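Local coordinates for protein putative glucosidase lplD, ALPHA-GALACTURONIDASE (Bacillus subtilis, PDB 3FEF) that hydrolyses alpha-1,4-linked galacturonate oligomers such as digalacturonate, releasing galacturonate, as an NAD- and manganese-dependent family 4 glycosidase, at residues A[16-21]-A[168-173]; A[125-130]-A[157-162]; A[142-147]-A[151-156]; A[155-158]-A[164-167]; A[345-350]-A[371-376]. All coordinates share one frame; numbering follows the deposited sequence.

Contact 1 (A[16-21]-A[168-173]). With MG (magnesium ion), chain G.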
# COMPACT_ATOMS: atom_id res chain seq x y z
N GLN A 16 25.55 3.65 -34.37
CA GLN A 16 26.92 3.23 -34.52
C GLN A 16 27.49 2.80 -33.18
O GLN A 16 28.71 2.62 -33.04
CB GLN A 16 27.75 4.36 -35.17
CG GLN A 16 27.50 4.49 -36.68
CD GLN A 16 28.14 5.72 -37.31
OE1 GLN A 16 28.89 5.61 -38.28
NE2 GLN A 16 27.84 6.90 -36.77
N GLY A 17 26.61 2.63 -32.19
CA GLY A 17 26.99 2.13 -30.85
C GLY A 17 26.29 0.81 -30.52
O GLY A 17 26.80 -0.28 -30.83
N TRP A 18 25.11 0.90 -29.92
CA TRP A 18 24.29 -0.28 -29.62
C TRP A 18 24.01 -1.22 -30.80
O TRP A 18 24.11 -2.43 -30.64
CB TRP A 18 22.98 0.12 -28.93
CG TRP A 18 23.24 0.76 -27.60
CD1 TRP A 18 23.16 2.09 -27.30
CD2 TRP A 18 23.68 0.10 -26.42
NE1 TRP A 18 23.50 2.29 -25.98
CE2 TRP A 18 23.82 1.08 -25.42
CE3 TRP A 18 23.93 -1.24 -26.09
CZ2 TRP A 18 24.22 0.76 -24.11
CZ3 TRP A 18 24.33 -1.55 -24.81
CH2 TRP A 18 24.48 -0.56 -23.83
N ALA A 19 23.64 -0.69 -31.96
CA ALA A 19 23.37 -1.59 -33.11
C ALA A 19 24.57 -2.48 -33.47
O ALA A 19 24.40 -3.67 -33.73
CB ALA A 19 22.89 -0.79 -34.34
N ARG A 20 25.76 -1.91 -33.47
CA ARG A 20 27.00 -2.63 -33.78
C ARG A 20 27.27 -3.73 -32.75
O ARG A 20 27.56 -4.87 -33.10
CB ARG A 20 28.19 -1.67 -33.80
CG ARG A 20 28.18 -0.71 -34.94
CD ARG A 20 28.23 -1.44 -36.27
NE ARG A 20 27.82 -0.54 -37.33
CZ ARG A 20 28.61 0.39 -37.85
NH1 ARG A 20 29.85 0.50 -37.41
NH2 ARG A 20 28.15 1.20 -38.80
N SER A 21 27.19 -3.35 -31.48
CA SER A 21 27.35 -4.30 -30.40
C SER A 21 26.33 -5.45 -30.50
O SER A 21 26.67 -6.62 -30.35
CB SER A 21 27.24 -3.58 -29.06
OG SER A 21 26.32 -4.26 -28.22
N CYS A 168 17.84 -1.36 -20.52
CA CYS A 168 19.16 -1.97 -20.27
C CYS A 168 20.30 -0.98 -20.26
O CYS A 168 20.37 -0.07 -21.08
CB CYS A 168 19.48 -3.04 -21.32
SG CYS A 168 18.58 -4.53 -21.01
N CYS A 169 21.23 -1.21 -19.35
CA CYS A 169 22.36 -0.33 -19.14
C CYS A 169 23.55 -1.20 -18.74
O CYS A 169 23.36 -2.27 -18.15
CB CYS A 169 22.05 0.65 -18.01
SG CYS A 169 23.43 1.74 -17.62
N HIS A 170 24.76 -0.75 -19.06
CA HIS A 170 25.94 -1.56 -18.80
C HIS A 170 26.78 -1.01 -17.65
O HIS A 170 27.84 -1.53 -17.37
CB HIS A 170 26.81 -1.69 -20.06
CG HIS A 170 27.34 -0.38 -20.55
ND1 HIS A 170 27.22 0.02 -21.87
CD2 HIS A 170 27.96 0.63 -19.90
CE1 HIS A 170 27.77 1.22 -22.01
NE2 HIS A 170 28.22 1.61 -20.83
N GLU A 171 26.30 0.03 -16.96
CA GLU A 171 27.10 0.62 -15.89
C GLU A 171 27.43 -0.39 -14.79
O GLU A 171 28.56 -0.43 -14.30
CB GLU A 171 26.41 1.85 -15.31
CG GLU A 171 26.60 3.10 -16.16
CD GLU A 171 28.05 3.29 -16.59
OE1 GLU A 171 28.90 3.63 -15.73
OE2 GLU A 171 28.34 3.09 -17.78
N VAL A 172 26.46 -1.20 -14.39
CA VAL A 172 26.70 -2.13 -13.31
C VAL A 172 27.82 -3.12 -13.69
O VAL A 172 28.57 -3.57 -12.83
CB VAL A 172 25.42 -2.87 -12.90
CG1 VAL A 172 25.74 -3.89 -11.82
CG2 VAL A 172 24.35 -1.87 -12.41
N PHE A 173 27.96 -3.44 -14.98
CA PHE A 173 29.02 -4.38 -15.37
C PHE A 173 30.39 -3.85 -15.00
O PHE A 173 31.27 -4.61 -14.60
CB PHE A 173 28.94 -4.72 -16.87
CG PHE A 173 27.60 -5.24 -17.30
CD1 PHE A 173 26.78 -5.91 -16.40
CD2 PHE A 173 27.15 -5.05 -18.61
CE1 PHE A 173 25.53 -6.36 -16.78
CE2 PHE A 173 25.91 -5.50 -19.01
CZ PHE A 173 25.08 -6.16 -18.09
MG MG G . 23.97 3.80 -19.07
O HOH W 1 24.34 2.09 -20.67
O HOH W 2 26.27 3.86 -19.47
O HOH W 3 21.68 4.07 -19.46
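The indole of Trp18 and the imidazole of His170 meet rim to rim, their planes inclined at 32° and the centroid of the indole's six-membered ring 5.5 Å from that of the imidazole. Neither covers a face of the other, and the nearest atoms are Trp18 CH2 and His170 ND1, 3.4 Å apart. Water 1 lies beside both groups: over one face of the imidazole, 3.7 Å above the ring, and at the edge of the indole in its plane. It also accepts from His170 N and binds the magnesium ion. Tyr145 stacks on the indole, whose flat shape reaches toward the metal loop. Replacing the indole by the methyl of an alanine is likely to leave Tyr145 without its stacking partner and open a gap beside the His170 ring. Cys169 points away from Trp18, and with SG anti to the backbone N (chi1 177°) it faces the metal, 2.6 Å from SG. The soft, polarisable sulfur also receives the Glu171 N-H, a nearly straight bond (168°) that probably steadies the ligand. Glu171 OE2 accepts a hydrogen bond from metal-bound water 2, 2.8 Å away, a second-shell role. His206 NE2 and three waters complete the observed coordination. With His170 the probable proton donor and Trp18 in the likely NAD-binding region, this is the metal-centred active site of a family 4 glycosidase, with magnesium in place of the working manganese.

Contact 2 (A[125-130]-A[157-162])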
# COMPACT_ATOMS: atom_id res chain seq x y z
N ILE A 125 8.66 11.50 -28.50
CA ILE A 125 9.24 10.46 -29.35
C ILE A 125 8.86 9.06 -28.85
O ILE A 125 8.54 8.17 -29.63
CB ILE A 125 10.78 10.60 -29.43
CG1 ILE A 125 11.15 11.96 -30.03
CG2 ILE A 125 11.37 9.47 -30.27
CD1 ILE A 125 12.65 12.16 -30.21
N PHE A 126 8.87 8.86 -27.53
CA PHE A 126 8.59 7.53 -27.00
C PHE A 126 7.09 7.25 -26.91
O PHE A 126 6.66 6.10 -27.02
CB PHE A 126 9.32 7.30 -25.67
CG PHE A 126 10.75 6.89 -25.85
CD1 PHE A 126 11.14 5.56 -25.68
CD2 PHE A 126 11.71 7.82 -26.24
CE1 PHE A 126 12.47 5.17 -25.87
CE2 PHE A 126 13.06 7.44 -26.43
CZ PHE A 126 13.43 6.12 -26.25
N ALA A 127 6.29 8.30 -26.74
CA ALA A 127 4.84 8.16 -26.82
C ALA A 127 4.47 7.61 -28.20
O ALA A 127 3.63 6.72 -28.31
CB ALA A 127 4.15 9.51 -26.59
N GLU A 128 5.11 8.15 -29.23
CA GLU A 128 4.87 7.70 -30.61
C GLU A 128 5.36 6.26 -30.83
O GLU A 128 4.69 5.46 -31.47
CB GLU A 128 5.52 8.65 -31.64
CG GLU A 128 5.36 8.16 -33.09
CD GLU A 128 5.75 9.17 -34.16
OE1 GLU A 128 6.74 9.92 -33.99
OE2 GLU A 128 5.06 9.21 -35.21
N ILE A 129 6.53 5.94 -30.31
CA ILE A 129 7.03 4.57 -30.38
C ILE A 129 6.09 3.62 -29.63
O ILE A 129 5.71 2.57 -30.14
CB ILE A 129 8.46 4.48 -29.83
CG1 ILE A 129 9.44 5.10 -30.83
CG2 ILE A 129 8.81 3.04 -29.55
CD1 ILE A 129 10.86 5.38 -30.24
N ALA A 130 5.67 4.02 -28.44
CA ALA A 130 4.77 3.16 -27.67
C ALA A 130 3.43 2.90 -28.37
O ALA A 130 2.87 1.80 -28.25
CB ALA A 130 4.52 3.75 -26.25
N TYR A 157 5.33 2.80 -20.63
CA TYR A 157 4.27 2.20 -19.84
C TYR A 157 3.07 3.12 -19.67
O TYR A 157 1.94 2.64 -19.58
CB TYR A 157 4.79 1.75 -18.45
CG TYR A 157 5.52 0.43 -18.50
CD1 TYR A 157 6.89 0.38 -18.72
CD2 TYR A 157 4.84 -0.77 -18.36
CE1 TYR A 157 7.57 -0.82 -18.78
CE2 TYR A 157 5.52 -2.00 -18.42
CZ TYR A 157 6.88 -2.00 -18.63
OH TYR A 157 7.58 -3.19 -18.70
N LYS A 158 3.31 4.42 -19.61
CA LYS A 158 2.22 5.37 -19.43
C LYS A 158 1.35 5.41 -20.67
O LYS A 158 0.13 5.55 -20.59
CB LYS A 158 2.76 6.78 -19.13
CG LYS A 158 3.37 6.93 -17.74
CD LYS A 158 4.05 8.31 -17.56
CE LYS A 158 3.03 9.41 -17.31
NZ LYS A 158 2.50 9.38 -15.90
N VAL A 159 1.97 5.26 -21.82
CA VAL A 159 1.24 5.38 -23.06
C VAL A 159 0.66 4.03 -23.50
O VAL A 159 -0.40 3.97 -24.12
CB VAL A 159 2.11 5.99 -24.17
CG1 VAL A 159 1.34 6.07 -25.48
CG2 VAL A 159 2.61 7.36 -23.72
N PHE A 160 1.36 2.95 -23.17
CA PHE A 160 0.88 1.59 -23.45
C PHE A 160 1.06 0.75 -22.18
O PHE A 160 2.09 0.08 -22.02
CB PHE A 160 1.69 1.01 -24.61
CG PHE A 160 1.36 -0.42 -24.97
CD1 PHE A 160 0.14 -1.00 -24.60
CD2 PHE A 160 2.25 -1.16 -25.73
CE1 PHE A 160 -0.15 -2.31 -24.93
CE2 PHE A 160 1.96 -2.48 -26.08
CZ PHE A 160 0.75 -3.06 -25.67
N PRO A 161 0.08 0.82 -21.26
CA PRO A 161 0.20 0.15 -19.96
C PRO A 161 0.52 -1.33 -20.06
O PRO A 161 1.21 -1.87 -19.19
CB PRO A 161 -1.17 0.36 -19.30
CG PRO A 161 -1.63 1.71 -19.88
CD PRO A 161 -1.10 1.71 -21.32
N GLY A 162 0.05 -1.98 -21.12
CA GLY A 162 0.30 -3.42 -21.28
C GLY A 162 1.63 -3.76 -21.95
O GLY A 162 1.95 -4.94 -22.18
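Ala127 and Ala130 of helix 112-136 pack against Val159, at the end of helix 149-159, and here two neighbouring helices of the Rossmann-like domain lean together beside its parallel sheet. The tight half of the contact is made of small groups. Alanine suits both helix positions because a single methyl lets the backbones come close: Ala127 CA is 5.9 Å from Val159 CA and Ala130 CA 6.0 Å from Phe160 CA. Val159 answers with a branched end that straddles the helix surface. Its CG2 lies 3.9 Å from Ala127 CB, while CG1, anti to the backbone N (chi1 178°), comes 3.7 Å from Ala127 O and also rests beside the methyl of Ala130. Between the two branches, Val159 CB stands 3.9 Å from Ala130 CB. No hydrogen bond crosses the interface, so apolar contact carries it, and Leu404 of helix 383-405 adds an apolar lid over Ala127 and Val159.

The other half is looser. Phe160 is where the chain leaves helical geometry, and its CB starts toward Ala130 before the ring swings away; Phe160 CB stands 4.3 Å from Ala130 CB and, of the ring, CD2 keeps the contact. Pro161 and Gly162 follow in an exposed turn, well suited to redirecting the chain toward strand 164-167. That turn folds back on the aromatic group, bringing Gly162 C to 3.7 Å above one face of the Phe160 ring, displaced toward its rim. Phe160 CD2 reaches the carbonyl at the end of the opposing segment, 3.9 Å from Ala130 O.

Contact 3 (A[142-147]-A[151-156])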
# COMPACT_ATOMS: atom_id res chain seq x y z
N VAL A 142 10.28 -5.41 -25.54
CA VAL A 142 10.93 -4.15 -25.93
C VAL A 142 12.15 -3.93 -25.04
O VAL A 142 12.04 -3.95 -23.83
CB VAL A 142 9.95 -2.96 -25.72
CG1 VAL A 142 10.56 -1.67 -26.22
CG2 VAL A 142 8.62 -3.23 -26.42
N ILE A 143 13.33 -3.78 -25.63
CA ILE A 143 14.49 -3.45 -24.84
C ILE A 143 14.95 -2.04 -25.15
O ILE A 143 15.41 -1.77 -26.24
CB ILE A 143 15.67 -4.43 -25.07
CG1 ILE A 143 15.18 -5.88 -24.96
CG2 ILE A 143 16.82 -4.13 -24.10
CD1 ILE A 143 16.29 -6.90 -25.26
N ASN A 144 14.83 -1.13 -24.19
CA ASN A 144 15.26 0.24 -24.39
C ASN A 144 16.69 0.49 -23.89
O ASN A 144 17.05 0.13 -22.77
CB ASN A 144 14.29 1.21 -23.71
CG ASN A 144 14.69 2.66 -23.87
OD1 ASN A 144 15.10 3.09 -24.95
ND2 ASN A 144 14.60 3.43 -22.80
N TYR A 145 17.48 1.14 -24.74
CA TYR A 145 18.85 1.49 -24.43
C TYR A 145 19.02 3.00 -24.36
O TYR A 145 20.10 3.49 -24.01
CB TYR A 145 19.78 0.98 -25.54
CG TYR A 145 20.04 -0.49 -25.49
CD1 TYR A 145 20.82 -1.05 -24.47
CD2 TYR A 145 19.54 -1.33 -26.47
CE1 TYR A 145 21.07 -2.40 -24.42
CE2 TYR A 145 19.78 -2.69 -26.43
CZ TYR A 145 20.55 -3.22 -25.40
OH TYR A 145 20.82 -4.56 -25.36
N THR A 146 17.98 3.74 -24.72
CA THR A 146 18.06 5.20 -24.83
C THR A 146 18.03 5.91 -23.46
O THR A 146 17.31 5.48 -22.56
CB THR A 146 16.88 5.76 -25.65
OG1 THR A 146 16.77 5.06 -26.91
CG2 THR A 146 17.08 7.23 -25.90
N ASN A 147 18.79 6.99 -23.33
CA ASN A 147 18.74 7.87 -22.17
C ASN A 147 17.94 9.14 -22.48
O ASN A 147 17.96 9.62 -23.62
CB ASN A 147 20.16 8.25 -21.77
CG ASN A 147 20.95 7.07 -21.26
OD1 ASN A 147 20.44 6.27 -20.48
ND2 ASN A 147 22.18 6.94 -21.71
N VAL A 151 12.89 8.10 -17.65
CA VAL A 151 11.81 8.82 -18.29
C VAL A 151 11.29 8.11 -19.54
O VAL A 151 10.10 7.91 -19.67
CB VAL A 151 12.24 10.27 -18.65
CG1 VAL A 151 11.21 10.90 -19.60
CG2 VAL A 151 12.42 11.12 -17.34
N CYS A 152 12.19 7.72 -20.44
CA CYS A 152 11.78 7.05 -21.68
C CYS A 152 11.04 5.78 -21.38
O CYS A 152 9.96 5.52 -21.90
CB CYS A 152 13.01 6.70 -22.54
SG CYS A 152 13.89 8.13 -23.12
N THR A 153 11.63 4.96 -20.52
CA THR A 153 10.99 3.71 -20.22
C THR A 153 9.64 3.96 -19.56
O THR A 153 8.68 3.25 -19.82
CB THR A 153 11.90 2.85 -19.33
OG1 THR A 153 13.20 2.78 -19.96
CG2 THR A 153 11.35 1.46 -19.19
N ARG A 154 9.55 4.99 -18.72
CA ARG A 154 8.31 5.24 -18.01
C ARG A 154 7.22 5.68 -18.97
O ARG A 154 6.06 5.38 -18.76
CB ARG A 154 8.50 6.32 -16.95
CG ARG A 154 7.23 6.60 -16.19
CD ARG A 154 6.83 5.46 -15.23
NE ARG A 154 5.86 6.03 -14.30
CZ ARG A 154 4.56 5.74 -14.29
NH1 ARG A 154 4.07 4.83 -15.11
NH2 ARG A 154 3.77 6.36 -13.44
N VAL A 155 7.61 6.39 -20.03
CA VAL A 155 6.66 6.90 -21.02
C VAL A 155 6.07 5.72 -21.77
O VAL A 155 4.88 5.69 -22.04
CB VAL A 155 7.32 7.92 -21.99
CG1 VAL A 155 6.41 8.22 -23.22
CG2 VAL A 155 7.69 9.21 -21.25
N LEU A 156 6.91 4.74 -22.11
CA LEU A 156 6.39 3.53 -22.73
C LEU A 156 5.18 2.97 -21.95
O LEU A 156 4.13 2.67 -22.53
CB LEU A 156 7.50 2.47 -22.89
CG LEU A 156 8.62 2.85 -23.85
CD1 LEU A 156 9.69 1.75 -24.01
CD2 LEU A 156 8.00 3.24 -25.22
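Asn144, the last residue of strand 141-144, reaches across to Cys152 and Thr153 on the helix that follows it, inside the beta-alpha-beta unit formed by strand 141-144, helix 149-159 and strand 164-167 of the Rossmann-like sheet. From CB, which points at the helix, the chain runs to CG anti to the backbone N (chi1 180°), and this extension carries the amide into the space between strand and helix, with Asn144 CG 4.2 Å from Thr153 OG1. The two tip atoms do different work. OD1 turns back on its own chain and accepts from Thr146 N at 3.0 Å, the bond of an Asx turn, the donor lying well above the carbonyl plane. ND2 faces the helix, donating to Thr153 OG1 at 3.2 Å in a nearly straight bond (163°) that lies almost in the amide plane. The same nitrogen lies against Cys152 CB. Asparagine suits the place because one flat group can close the turn and tie it to the helix. The Thr153 hydroxyl donates to Met149 O while accepting from Asn144, which should fix its rotation. The turn leads on to Asn147, which probably binds substrate, and Thr146 OG1 is hydrogen-bonded to Ile83 N. At the far end the contact is purely apolar: Val142 CG1 and Leu156 CD1 approach obliquely to 4.2 Å.

Contact 4 (A[155-158]-A[164-167])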
# COMPACT_ATOMS: atom_id res chain seq x y z
N VAL A 155 7.61 6.39 -20.03
CA VAL A 155 6.66 6.90 -21.02
C VAL A 155 6.07 5.72 -21.77
O VAL A 155 4.88 5.69 -22.04
CB VAL A 155 7.32 7.92 -21.99
CG1 VAL A 155 6.41 8.22 -23.22
CG2 VAL A 155 7.69 9.21 -21.25
N LEU A 156 6.91 4.74 -22.11
CA LEU A 156 6.39 3.53 -22.73
C LEU A 156 5.18 2.97 -21.95
O LEU A 156 4.13 2.67 -22.53
CB LEU A 156 7.50 2.47 -22.89
CG LEU A 156 8.62 2.85 -23.85
CD1 LEU A 156 9.69 1.75 -24.01
CD2 LEU A 156 8.00 3.24 -25.22
N TYR A 157 5.33 2.80 -20.63
CA TYR A 157 4.27 2.20 -19.84
C TYR A 157 3.07 3.12 -19.67
O TYR A 157 1.94 2.64 -19.58
CB TYR A 157 4.79 1.75 -18.45
CG TYR A 157 5.52 0.43 -18.50
CD1 TYR A 157 6.89 0.38 -18.72
CD2 TYR A 157 4.84 -0.77 -18.36
CE1 TYR A 157 7.57 -0.82 -18.78
CE2 TYR A 157 5.52 -2.00 -18.42
CZ TYR A 157 6.88 -2.00 -18.63
OH TYR A 157 7.58 -3.19 -18.70
N LYS A 158 3.31 4.42 -19.61
CA LYS A 158 2.22 5.37 -19.43
C LYS A 158 1.35 5.41 -20.67
O LYS A 158 0.13 5.55 -20.59
CB LYS A 158 2.76 6.78 -19.13
CG LYS A 158 3.37 6.93 -17.74
CD LYS A 158 4.05 8.31 -17.56
CE LYS A 158 3.03 9.41 -17.31
NZ LYS A 158 2.50 9.38 -15.90
N LYS A 164 5.36 -4.74 -22.90
CA LYS A 164 6.37 -5.58 -22.28
C LYS A 164 7.75 -5.00 -22.54
O LYS A 164 8.41 -5.36 -23.51
CB LYS A 164 6.28 -6.99 -22.83
CG LYS A 164 5.02 -7.68 -22.39
CD LYS A 164 4.49 -8.60 -23.50
CE LYS A 164 5.04 -9.99 -23.38
NZ LYS A 164 4.92 -10.64 -24.70
N ALA A 165 8.19 -4.10 -21.66
CA ALA A 165 9.42 -3.36 -21.87
C ALA A 165 10.39 -3.36 -20.70
O ALA A 165 9.99 -3.20 -19.53
CB ALA A 165 9.09 -1.89 -22.25
N ILE A 166 11.67 -3.48 -21.04
CA ILE A 166 12.72 -3.24 -20.06
C ILE A 166 13.71 -2.22 -20.61
O ILE A 166 13.82 -2.04 -21.82
CB ILE A 166 13.46 -4.50 -19.72
CG1 ILE A 166 14.29 -4.96 -20.93
CG2 ILE A 166 12.46 -5.61 -19.34
CD1 ILE A 166 14.92 -6.33 -20.72
N GLY A 167 14.41 -1.56 -19.71
CA GLY A 167 15.54 -0.74 -20.07
C GLY A 167 16.83 -1.43 -19.65
O GLY A 167 16.89 -2.03 -18.54
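Tyr157 and Leu156 project side by side from helix 149-159 onto Ala165, the two residues lying over the outermost strand, 164-167, of the parallel Rossmann-like sheet and so closing the second half of a beta-alpha-beta crossover. The phenol runs out from the helix with its length toward the strand. CG lies beside the backbone N and anti to the carbonyl carbon (chi1 -80°), and with the ring across that bond (chi2 90°) these torsions send the hydroxyl end to the strand. Ala165 O lies near the plane of the ring, at its edge, and the hydroxyl donates to it from within the carbonyl plane, on a lone pair, at a C=O...OH angle of 128°. Tyr157 OH and Ala165 O are modelled 2.5 Å apart, so short that the exact length is doubtful. The acceptor suits this bond because the neighbouring strand 141-144 takes the carbonyls of Lys164 and Ile166, while that of Ala165 faces the other way. A phenylalanine here would keep the ring but is likely to leave the Ala165 carbonyl without its hydroxyl partner.

The rest of the contact is apolar. Ala165 CB points at the helix and lies 3.9 Å from Tyr157 CE1, the methyl sitting off the ring plane, just outside the rim, between the phenol and the tip of Leu156. Pro348 and Met347 of strand 341-348 also pack on the phenol. Lys164 turns from the helix, and its NZ hydrogen-bonds Glu139 O and Asn371 OD1. The leucine finishes the wall around the methyl, Leu156 CD1 standing 4.1 Å from Ala165 CB.

Contact 5 (A[345-350]-A[371-376])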
# COMPACT_ATOMS: atom_id res chain seq x y z
N VAL A 345 18.06 -5.00 -14.72
CA VAL A 345 17.29 -4.29 -15.71
C VAL A 345 16.41 -3.21 -15.08
O VAL A 345 16.16 -3.19 -13.88
CB VAL A 345 16.36 -5.25 -16.48
CG1 VAL A 345 17.14 -6.41 -17.07
CG2 VAL A 345 15.28 -5.76 -15.57
N ASN A 346 15.91 -2.34 -15.94
CA ASN A 346 15.03 -1.28 -15.54
C ASN A 346 13.57 -1.64 -15.84
O ASN A 346 13.23 -1.96 -16.97
CB ASN A 346 15.44 0.02 -16.25
CG ASN A 346 16.70 0.62 -15.67
OD1 ASN A 346 16.63 1.58 -14.91
ND2 ASN A 346 17.87 0.04 -15.99
N MSE A 347 12.72 -1.55 -14.83
CA MSE A 347 11.32 -1.88 -14.94
C MSE A 347 10.49 -1.13 -13.90
O MSE A 347 11.01 -0.73 -12.87
CB MSE A 347 11.13 -3.36 -14.66
CG MSE A 347 11.59 -4.21 -15.80
SE MSE A 347 11.02 -6.01 -15.46
CE MSE A 347 9.35 -5.86 -16.49
N PRO A 348 9.18 -1.01 -14.13
CA PRO A 348 8.29 -0.41 -13.14
C PRO A 348 8.44 -1.07 -11.77
O PRO A 348 8.48 -2.30 -11.66
CB PRO A 348 6.89 -0.69 -13.69
CG PRO A 348 7.08 -0.95 -15.23
CD PRO A 348 8.47 -1.60 -15.29
N ASN A 349 8.48 -0.26 -10.72
CA ASN A 349 8.59 -0.75 -9.35
C ASN A 349 7.27 -1.33 -8.88
O ASN A 349 6.25 -0.66 -8.90
CB ASN A 349 9.00 0.42 -8.43
CG ASN A 349 9.43 -0.02 -7.02
OD1 ASN A 349 9.93 -1.11 -6.82
ND2 ASN A 349 9.26 0.88 -6.03
N GLN A 350 7.30 -2.59 -8.43
CA GLN A 350 6.15 -3.23 -7.83
C GLN A 350 6.58 -3.82 -6.49
O GLN A 350 6.01 -4.79 -6.03
CB GLN A 350 5.62 -4.32 -8.74
CG GLN A 350 5.16 -3.82 -10.09
CD GLN A 350 3.96 -2.92 -9.98
OE1 GLN A 350 3.84 -1.92 -10.69
NE2 GLN A 350 3.05 -3.27 -9.08
N ASN A 371 9.55 -15.49 -22.36
CA ASN A 371 8.46 -14.53 -22.33
C ASN A 371 8.16 -14.02 -20.91
O ASN A 371 7.00 -13.75 -20.60
CB ASN A 371 7.17 -15.14 -22.93
CG ASN A 371 6.08 -14.09 -23.20
OD1 ASN A 371 6.35 -12.99 -23.67
ND2 ASN A 371 4.83 -14.45 -22.91
N ARG A 372 9.20 -13.89 -20.08
CA ARG A 372 9.03 -13.48 -18.67
C ARG A 372 10.20 -12.65 -18.22
O ARG A 372 11.34 -13.11 -18.31
CB ARG A 372 8.98 -14.70 -17.74
CG ARG A 372 7.66 -15.00 -17.12
CD ARG A 372 7.22 -16.42 -17.49
NE ARG A 372 7.83 -17.50 -16.72
CZ ARG A 372 8.07 -18.72 -17.21
NH1 ARG A 372 7.81 -19.01 -18.49
NH2 ARG A 372 8.59 -19.66 -16.42
N VAL A 373 9.93 -11.45 -17.71
CA VAL A 373 10.96 -10.71 -16.97
C VAL A 373 10.39 -10.41 -15.59
O VAL A 373 9.40 -9.72 -15.47
CB VAL A 373 11.32 -9.38 -17.68
CG1 VAL A 373 12.31 -8.55 -16.82
CG2 VAL A 373 11.87 -9.66 -19.07
N GLN A 374 11.01 -10.93 -14.55
CA GLN A 374 10.42 -10.90 -13.24
C GLN A 374 11.42 -10.33 -12.23
O GLN A 374 12.43 -10.96 -11.89
CB GLN A 374 9.97 -12.30 -12.83
CG GLN A 374 9.08 -13.00 -13.86
CD GLN A 374 8.61 -14.37 -13.39
OE1 GLN A 374 9.39 -15.31 -13.33
NE2 GLN A 374 7.34 -14.49 -13.05
N PRO A 375 11.14 -9.12 -11.77
CA PRO A 375 12.03 -8.45 -10.83
C PRO A 375 12.22 -9.28 -9.55
O PRO A 375 11.31 -9.99 -9.10
CB PRO A 375 11.33 -7.12 -10.54
CG PRO A 375 10.46 -6.85 -11.78
CD PRO A 375 10.03 -8.27 -12.23
N ILE A 376 13.41 -9.20 -9.00
CA ILE A 376 13.76 -9.86 -7.76
C ILE A 376 13.72 -8.81 -6.64
O ILE A 376 14.27 -7.72 -6.78
CB ILE A 376 15.18 -10.47 -7.92
CG1 ILE A 376 15.10 -11.66 -8.88
CG2 ILE A 376 15.76 -10.87 -6.57
CD1 ILE A 376 16.44 -12.16 -9.40
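Met347, built as selenomethionine, pushes its tip into a notch between Val373 and Pro375 on strand 372-375. The long, unbranched side chain suits the task, since the two strand segments run nearly perpendicular (83° between their directions) with axes 8.7 Å apart, and a long group bridges much of that gap. SE is the bump. It stands 3.8 Å from Pro375 CG, which forms one wall, and Val373 CG1 forms the other. That second approach is modelled at 3.2 Å from Met347 SE to Val373 CG1, a doubtfully tight value. Beyond the selenium the chain bends (chi3 94°), laying CE along Val373, 4.0 Å from both its CG1 and its O. The valine presents CG1 because that branch is anti to its backbone N (chi1 175°) and so directed at the notch, while the rigid pyrrolidine of Pro375 offers a wall that Met347 meets at about a right angle.

A smaller bump lies alongside: Val345 CG2 touches Val373 CG1 at 4.3 Å, so this one valine branch fills the space between two residues of strand 341-348. Ile166 of the Rossmann-like domain also packs on Met347 and Val373, so the two domains pack against each other here. Gln374 turns away and bonds to Asn200 of the second subunit. Val345 and Met347 are held in the sheet by strand 361-369, which lies between the other two. The packing is thus that of a three-stranded antiparallel sheet whose two outer strands cross at a steep angle, in the C-terminal domain of family 4 glycosidases.

Overall arrangement
Contacts 2, 3 and 4 all use helix 149-159: contact 3 binds it to strand 141-144, contact 4 to strand 164-167, and contact 2 to the neighbouring helix 112-136. Contact 3 is the buried one of these, tied by one amide-to-hydroxyl bond, whereas contacts 2 and 4 are partly buried and rely on methyl packing, contact 4 adding one phenol bond. Contact 1 lies at the surface, in the metal site, where ligands and waters replace apolar filling; Cys168 N there probably hydrogen-bonds Asn144 O of contact 3. Contact 5, buried and apolar, belongs to the other domain and touches the first, among other places, by a probable hydrogen bond from Asn346 N to Gly167 O.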